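Local coordinates for Gp15 protein (Listeria phage PSA, PDB 6R5W) that serves, through its C-terminal part, as the homotrimeric receptor binding protein of the phage, probably recognising the surface of its Listeria host, at residues A[65-77]-A[95-109]. Numbering follows the deposited sequence.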
ATOM      1  N   LEU A  65      20.094   7.825  12.519  1.00 36.02           N
ATOM      2  CA  LEU A  65      21.438   7.519  12.059  1.00 40.72           C
ATOM      3  C   LEU A  65      22.445   8.431  12.752  1.00 40.66           C
ATOM      4  O   LEU A  65      22.267   9.667  12.788  1.00 46.98           O
ATOM      5  CB  LEU A  65      21.568   7.728  10.536  1.00 38.92           C
ATOM      6  CG  LEU A  65      20.521   7.052   9.664  1.00 33.42           C
ATOM      7  CD1 LEU A  65      20.889   7.372   8.194  1.00 40.78           C
ATOM      8  CD2 LEU A  65      20.413   5.586   9.889  1.00 38.71           C
ATOM      9  N   THR A  66      23.549   7.864  13.147  1.00 41.15           N
ATOM     10  CA  THR A  66      24.640   8.573  13.812  1.00 39.63           C
ATOM     11  C   THR A  66      25.705   9.016  12.799  1.00 41.93           C
ATOM     12  O   THR A  66      26.217   8.183  12.041  1.00 45.94           O
ATOM     13  CB  THR A  66      25.287   7.663  14.844  1.00 48.72           C
ATOM     14  OG1 THR A  66      24.306   7.255  15.801  1.00 54.13           O
ATOM     15  CG2 THR A  66      26.429   8.403  15.524  1.00 55.22           C
ATOM     16  N   PRO A  67      26.068  10.284  12.777  1.00 38.15           N
ATOM     17  CA  PRO A  67      27.074  10.746  11.811  1.00 41.11           C
ATOM     18  C   PRO A  67      28.429  10.158  12.121  1.00 45.62           C
ATOM     19  O   PRO A  67      28.745   9.847  13.274  1.00 46.67           O
ATOM     20  CB  PRO A  67      27.080  12.273  11.965  1.00 37.49           C
ATOM     21  CG  PRO A  67      26.332  12.528  13.216  1.00 45.58           C
ATOM     22  CD  PRO A  67      25.470  11.400  13.542  1.00 40.85           C
ATOM     23  N   LYS A  68      29.209   9.957  11.062  1.00 38.61           N
ATOM     24  CA  LYS A  68      30.493   9.266  11.164  1.00 45.59           C
ATOM     25  C   LYS A  68      31.593  10.123  10.566  1.00 37.78           C
ATOM     26  O   LYS A  68      31.363  11.085   9.823  1.00 36.20           O
ATOM     27  CB  LYS A  68      30.509   7.906  10.415  1.00 40.88           C
ATOM     28  CG  LYS A  68      29.492   6.914  10.895  1.00 43.81           C
ATOM     29  CD  LYS A  68      29.347   5.746   9.974  1.00 44.86           C
ATOM     30  CE  LYS A  68      30.440   4.750  10.114  1.00 54.05           C
ATOM     31  NZ  LYS A  68      29.967   3.376   9.725  1.00 58.99           N
ATOM     32  N   ASN A  69      32.843   9.761  10.891  1.00 38.80           N
ATOM     33  CA  ASN A  69      34.015  10.322  10.225  1.00 37.35           C
ATOM     34  C   ASN A  69      34.085  11.832  10.314  1.00 36.31           C
ATOM     35  O   ASN A  69      34.493  12.510   9.359  1.00 39.43           O
ATOM     36  CB  ASN A  69      34.030   9.867   8.756  1.00 38.93           C
ATOM     37  CG  ASN A  69      34.280   8.433   8.629  1.00 42.27           C
ATOM     38  OD1 ASN A  69      35.239   7.903   9.197  1.00 46.77           O
ATOM     39  ND2 ASN A  69      33.429   7.745   7.881  1.00 41.17           N
ATOM     40  N   GLY A  70      33.686  12.374  11.471  1.00 35.10           N
ATOM     41  CA  GLY A  70      33.796  13.776  11.701  1.00 38.30           C
ATOM     42  C   GLY A  70      32.625  14.604  11.221  1.00 42.59           C
ATOM     43  O   GLY A  70      32.530  15.779  11.595  1.00 37.53           O
ATOM     44  N   PHE A  71      31.748  14.044  10.392  1.00 38.41           N
ATOM     45  CA  PHE A  71      30.552  14.771  10.004  1.00 37.78           C
ATOM     46  C   PHE A  71      29.695  15.071  11.256  1.00 33.84           C
ATOM     47  O   PHE A  71      29.672  14.294  12.235  1.00 33.11           O
ATOM     48  CB  PHE A  71      29.713  13.952   9.029  1.00 33.30           C
ATOM     49  CG  PHE A  71      30.244  13.908   7.610  1.00 32.26           C
ATOM     50  CD1 PHE A  71      29.863  14.880   6.716  1.00 31.75           C
ATOM     51  CD2 PHE A  71      31.056  12.900   7.204  1.00 34.00           C
ATOM     52  CE1 PHE A  71      30.282  14.882   5.396  1.00 35.40           C
ATOM     53  CE2 PHE A  71      31.462  12.844   5.836  1.00 34.99           C
ATOM     54  CZ  PHE A  71      31.113  13.830   4.977  1.00 33.99           C
ATOM     55  N   VAL A  72      28.892  16.121  11.147  1.00 38.84           N
ATOM     56  CA  VAL A  72      27.903  16.433  12.168  1.00 39.99           C
ATOM     57  C   VAL A  72      26.517  16.329  11.527  1.00 45.96           C
ATOM     58  O   VAL A  72      26.358  16.498  10.303  1.00 41.43           O
ATOM     59  CB  VAL A  72      28.121  17.826  12.785  1.00 40.99           C
ATOM     60  CG1 VAL A  72      29.476  17.849  13.536  1.00 42.14           C
ATOM     61  CG2 VAL A  72      28.076  18.945  11.749  1.00 42.55           C
ATOM     62  N   ALA A  73      25.525  16.012  12.364  1.00 36.15           N
ATOM     63  CA  ALA A  73      24.110  15.962  11.932  1.00 39.87           C
ATOM     64  C   ALA A  73      23.599  17.371  12.140  1.00 45.75           C
ATOM     65  O   ALA A  73      23.168  17.749  13.243  1.00 41.40           O
ATOM     66  CB  ALA A  73      23.323  14.946  12.742  1.00 43.94           C
ATOM     67  N   SER A  74      23.670  18.164  11.082  1.00 40.58           N
ATOM     68  CA  SER A  74      23.140  19.525  11.156  1.00 44.09           C
ATOM     69  C   SER A  74      21.631  19.495  11.275  1.00 51.80           C
ATOM     70  O   SER A  74      21.038  20.384  11.902  1.00 52.10           O
ATOM     71  CB  SER A  74      23.570  20.332   9.918  1.00 47.29           C
ATOM     72  OG  SER A  74      23.019  21.643   9.925  1.00 58.37           O
ATOM     73  N   GLN A  75      20.992  18.485  10.675  1.00 44.39           N
ATOM     74  CA  GLN A  75      19.629  18.113  11.052  1.00 56.32           C
ATOM     75  C   GLN A  75      19.638  16.637  11.427  1.00 47.78           C
ATOM     76  O   GLN A  75      20.393  15.874  10.816  1.00 44.69           O
ATOM     77  CB  GLN A  75      18.650  18.371   9.898  1.00 53.10           C
ATOM     78  CG  GLN A  75      18.543  19.843   9.490  1.00 57.78           C
ATOM     79  CD  GLN A  75      18.013  20.722  10.615  1.00 63.35           C
ATOM     80  OE1 GLN A  75      17.002  20.398  11.253  1.00 59.75           O
ATOM     81  NE2 GLN A  75      18.705  21.845  10.865  1.00 62.67           N
ATOM     82  N   PRO A  76      18.822  16.204  12.406  1.00 51.27           N
ATOM     83  CA  PRO A  76      18.830  14.775  12.785  1.00 43.54           C
ATOM     84  C   PRO A  76      18.724  13.891  11.559  1.00 39.67           C
ATOM     85  O   PRO A  76      17.984  14.171  10.610  1.00 43.00           O
ATOM     86  CB  PRO A  76      17.611  14.614  13.704  1.00 53.10           C
ATOM     87  CG  PRO A  76      17.406  16.024  14.305  1.00 54.66           C
ATOM     88  CD  PRO A  76      17.785  16.972  13.151  1.00 55.38           C
ATOM     89  N   LEU A  77      19.570  12.875  11.525  1.00 36.97           N
ATOM     90  CA  LEU A  77      19.613  11.932  10.399  1.00 36.07           C
ATOM     91  C   LEU A  77      18.630  10.830  10.707  1.00 37.23           C
ATOM     92  O   LEU A  77      18.810  10.099  11.673  1.00 34.73           O
ATOM     93  CB  LEU A  77      21.027  11.387  10.201  1.00 36.45           C
ATOM     94  CG  LEU A  77      22.033  12.516  10.102  1.00 32.98           C
ATOM     95  CD1 LEU A  77      23.483  11.900   9.824  1.00 43.40           C
ATOM     96  CD2 LEU A  77      21.791  13.518   9.050  1.00 36.25           C
ATOM     97  N   ILE A  95      20.560  16.522   7.040  1.00 29.34           N
ATOM     98  CA  ILE A  95      21.583  17.349   6.437  1.00 29.16           C
ATOM     99  C   ILE A  95      22.852  17.150   7.241  1.00 34.45           C
ATOM    100  O   ILE A  95      22.814  17.194   8.478  1.00 33.54           O
ATOM    101  CB  ILE A  95      21.196  18.826   6.424  1.00 34.03           C
ATOM    102  CG1 ILE A  95      19.882  19.053   5.635  1.00 31.95           C
ATOM    103  CG2 ILE A  95      22.319  19.734   5.818  1.00 31.65           C
ATOM    104  CD1 ILE A  95      19.379  20.503   5.731  1.00 35.33           C
ATOM    105  N   VAL A  96      23.976  16.866   6.558  1.00 36.35           N
ATOM    106  CA  VAL A  96      25.254  16.658   7.262  1.00 34.64           C
ATOM    107  C   VAL A  96      26.133  17.884   7.010  1.00 29.98           C
ATOM    108  O   VAL A  96      26.117  18.483   5.913  1.00 32.56           O
ATOM    109  CB  VAL A  96      25.975  15.360   6.846  1.00 32.05           C
ATOM    110  CG1 VAL A  96      25.145  14.182   7.230  1.00 32.17           C
ATOM    111  CG2 VAL A  96      26.250  15.386   5.314  1.00 32.13           C
ATOM    112  N   GLY A  97      26.935  18.223   8.025  1.00 32.36           N
ATOM    113  CA  GLY A  97      27.923  19.284   7.970  1.00 34.05           C
ATOM    114  C   GLY A  97      29.360  18.732   8.050  1.00 26.80           C
ATOM    115  O   GLY A  97      29.579  17.642   8.606  1.00 30.29           O
ATOM    116  N   LYS A  98      30.296  19.527   7.546  1.00 35.87           N
ATOM    117  CA  LYS A  98      31.703  19.117   7.466  1.00 33.45           C
ATOM    118  C   LYS A  98      32.249  18.742   8.827  1.00 37.72           C
ATOM    119  O   LYS A  98      32.929  17.718   8.977  1.00 35.91           O
ATOM    120  CB  LYS A  98      32.498  20.242   6.866  1.00 35.34           C
ATOM    121  CG  LYS A  98      33.998  19.877   6.590  1.00 37.67           C
ATOM    122  CD  LYS A  98      34.696  21.137   6.245  1.00 36.94           C
ATOM    123  CE  LYS A  98      36.056  20.774   5.584  1.00 46.00           C
ATOM    124  NZ  LYS A  98      36.739  22.022   5.155  1.00 47.92           N
ATOM    125  N   GLY A  99      31.877  19.503   9.867  1.00 39.41           N
ATOM    126  CA  GLY A  99      32.369  19.138  11.195  1.00 38.96           C
ATOM    127  C   GLY A  99      33.900  19.198  11.178  1.00 34.96           C
ATOM    128  O   GLY A  99      34.510  20.143  10.659  1.00 38.51           O
ATOM    129  N   THR A 100      34.494  18.198  11.744  1.00 36.89           N
ATOM    130  CA  THR A 100      35.941  18.066  11.770  1.00 46.83           C
ATOM    131  C   THR A 100      36.488  17.166  10.665  1.00 47.32           C
ATOM    132  O   THR A 100      37.706  16.999  10.567  1.00 41.79           O
ATOM    133  CB  THR A 100      36.345  17.477  13.113  1.00 38.01           C
ATOM    134  OG1 THR A 100      35.690  16.238  13.251  1.00 41.92           O
ATOM    135  CG2 THR A 100      35.929  18.416  14.262  1.00 50.45           C
ATOM    136  N   GLY A 101      35.645  16.657   9.786  1.00 41.28           N
ATOM    137  CA  GLY A 101      36.090  15.789   8.719  1.00 40.12           C
ATOM    138  C   GLY A 101      36.366  16.590   7.476  1.00 36.49           C
ATOM    139  O   GLY A 101      36.552  17.810   7.507  1.00 39.64           O
ATOM    140  N   SER A 102      36.397  15.884   6.336  1.00 31.29           N
ATOM    141  CA  SER A 102      36.712  16.487   5.057  1.00 30.23           C
ATOM    142  C   SER A 102      35.515  16.951   4.268  1.00 29.97           C
ATOM    143  O   SER A 102      35.698  17.642   3.237  1.00 33.53           O
ATOM    144  CB  SER A 102      37.474  15.459   4.203  1.00 32.54           C
ATOM    145  OG  SER A 102      36.643  14.311   3.988  1.00 32.07           O
ATOM    146  N   GLY A 103      34.291  16.631   4.714  1.00 34.47           N
ATOM    147  CA  GLY A 103      33.150  16.941   3.873  1.00 35.80           C
ATOM    148  C   GLY A 103      32.855  15.876   2.851  1.00 39.13           C
ATOM    149  O   GLY A 103      31.957  16.069   2.003  1.00 33.80           O
ATOM    150  N   THR A 104      33.686  14.833   2.830  1.00 36.57           N
ATOM    151  CA  THR A 104      33.582  13.760   1.849  1.00 33.90           C
ATOM    152  C   THR A 104      33.725  12.422   2.523  1.00 30.89           C
ATOM    153  O   THR A 104      34.110  12.304   3.685  1.00 34.21           O
ATOM    154  CB  THR A 104      34.689  13.889   0.793  1.00 38.79           C
ATOM    155  OG1 THR A 104      35.962  13.558   1.421  1.00 39.14           O
ATOM    156  CG2 THR A 104      34.752  15.256   0.288  1.00 39.18           C
ATOM    157  N   GLY A 105      33.369  11.355   1.798  1.00 32.85           N
ATOM    158  CA  GLY A 105      33.417  10.055   2.412  1.00 32.28           C
ATOM    159  C   GLY A 105      32.128   9.652   3.078  1.00 34.17           C
ATOM    160  O   GLY A 105      31.054  10.247   2.848  1.00 33.48           O
ATOM    161  N   ILE A 106      32.228   8.615   3.908  1.00 33.50           N
ATOM    162  CA  ILE A 106      31.061   8.024   4.553  1.00 36.01           C
ATOM    163  C   ILE A 106      30.606   8.882   5.729  1.00 39.91           C
ATOM    164  O   ILE A 106      31.322   9.034   6.726  1.00 41.26           O
ATOM    165  CB  ILE A 106      31.339   6.593   5.011  1.00 36.60           C
ATOM    166  CG1 ILE A 106      31.553   5.674   3.759  1.00 36.62           C
ATOM    167  CG2 ILE A 106      30.179   6.036   5.813  1.00 39.64           C
ATOM    168  CD1 ILE A 106      32.083   4.270   4.092  1.00 39.74           C
ATOM    169  N   CYS A 107      29.421   9.450   5.619  1.00 35.00           N
ATOM    170  CA  CYS A 107      28.875  10.331   6.669  1.00 34.45           C
ATOM    171  C   CYS A 107      27.922   9.617   7.619  1.00 34.91           C
ATOM    172  O   CYS A 107      27.651  10.133   8.695  1.00 34.64           O
ATOM    173  CB  CYS A 107      28.194  11.523   6.017  1.00 31.25           C
ATOM    174  SG  CYS A 107      26.637  11.105   5.055  1.00 33.49           S
ATOM    175  N   ALA A 108      27.444   8.429   7.277  1.00 32.35           N
ATOM    176  CA  ALA A 108      26.505   7.648   8.046  1.00 36.33           C
ATOM    177  C   ALA A 108      26.316   6.322   7.355  1.00 33.80           C
ATOM    178  O   ALA A 108      26.600   6.189   6.151  1.00 33.96           O
ATOM    179  CB  ALA A 108      25.124   8.352   8.158  1.00 37.99           C
ATOM    180  N   THR A 109      25.878   5.341   8.134  1.00 29.28           N
ATOM    181  CA  THR A 109      25.603   3.976   7.698  1.00 31.75           C
ATOM    182  C   THR A 109      24.272   3.515   8.254  1.00 35.06           C
ATOM    183  O   THR A 109      24.010   3.689   9.436  1.00 37.80           O
ATOM    184  CB  THR A 109      26.708   2.968   8.187  1.00 39.10           C
ATOM    185  OG1 THR A 109      27.990   3.429   7.737  1.00 37.24           O
ATOM    186  CG2 THR A 109      26.439   1.605   7.666  1.00 38.23           C
TER
HETATM  187  O   HOH W   1      25.754   5.742  11.106  1.00 39.52           O
HETATM  188  O   HOH W   2      35.299  12.970   6.587  1.00 37.62           O
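V72 and G97 form a hydrogen-bonded antiparallel pair, V72 N to G97 O at 3.0 Å and G97 N to V72 O at 2.9 Å, and A73 faces V96 in the non-hydrogen-bonded pair beside it. A type I' turn, K68 to F71, and a type II' turn, K98 to G101, meet where T100 N binds G70 O; a CB on G70 would jam against N69 O and G101 N, and one on G99, whose phi is positive, would hit G70 O. Toward strand 105-109, K68 N bonds to C107 O from above the carbonyl plane, 2.8 Å away. The 65-77 segment thus bridges the two antiparallel four-stranded sheets of the C-terminal beta domain: strand 72-84 pairs with 87-97 in one, while strand 105-109 edges the other. F71 packs between them. With CG anti to its carbonyl carbon (chi1 -76°), its ring lies under C107 CB, 3.4 Å from the ring centroid in a CH-pi contact; V96 CG2 touches CD1 at 3.9 Å, and I149 adds cover. I106 O lies in the N69 amide plane, so ND2 donates almost straight (178°) to its in-plane lone pair at 2.7 Å. K68's methylenes pass A108 CA, and a bend at chi3 (78°) brings NZ within 2.8 Å of T109 OG1, also bonded to D146.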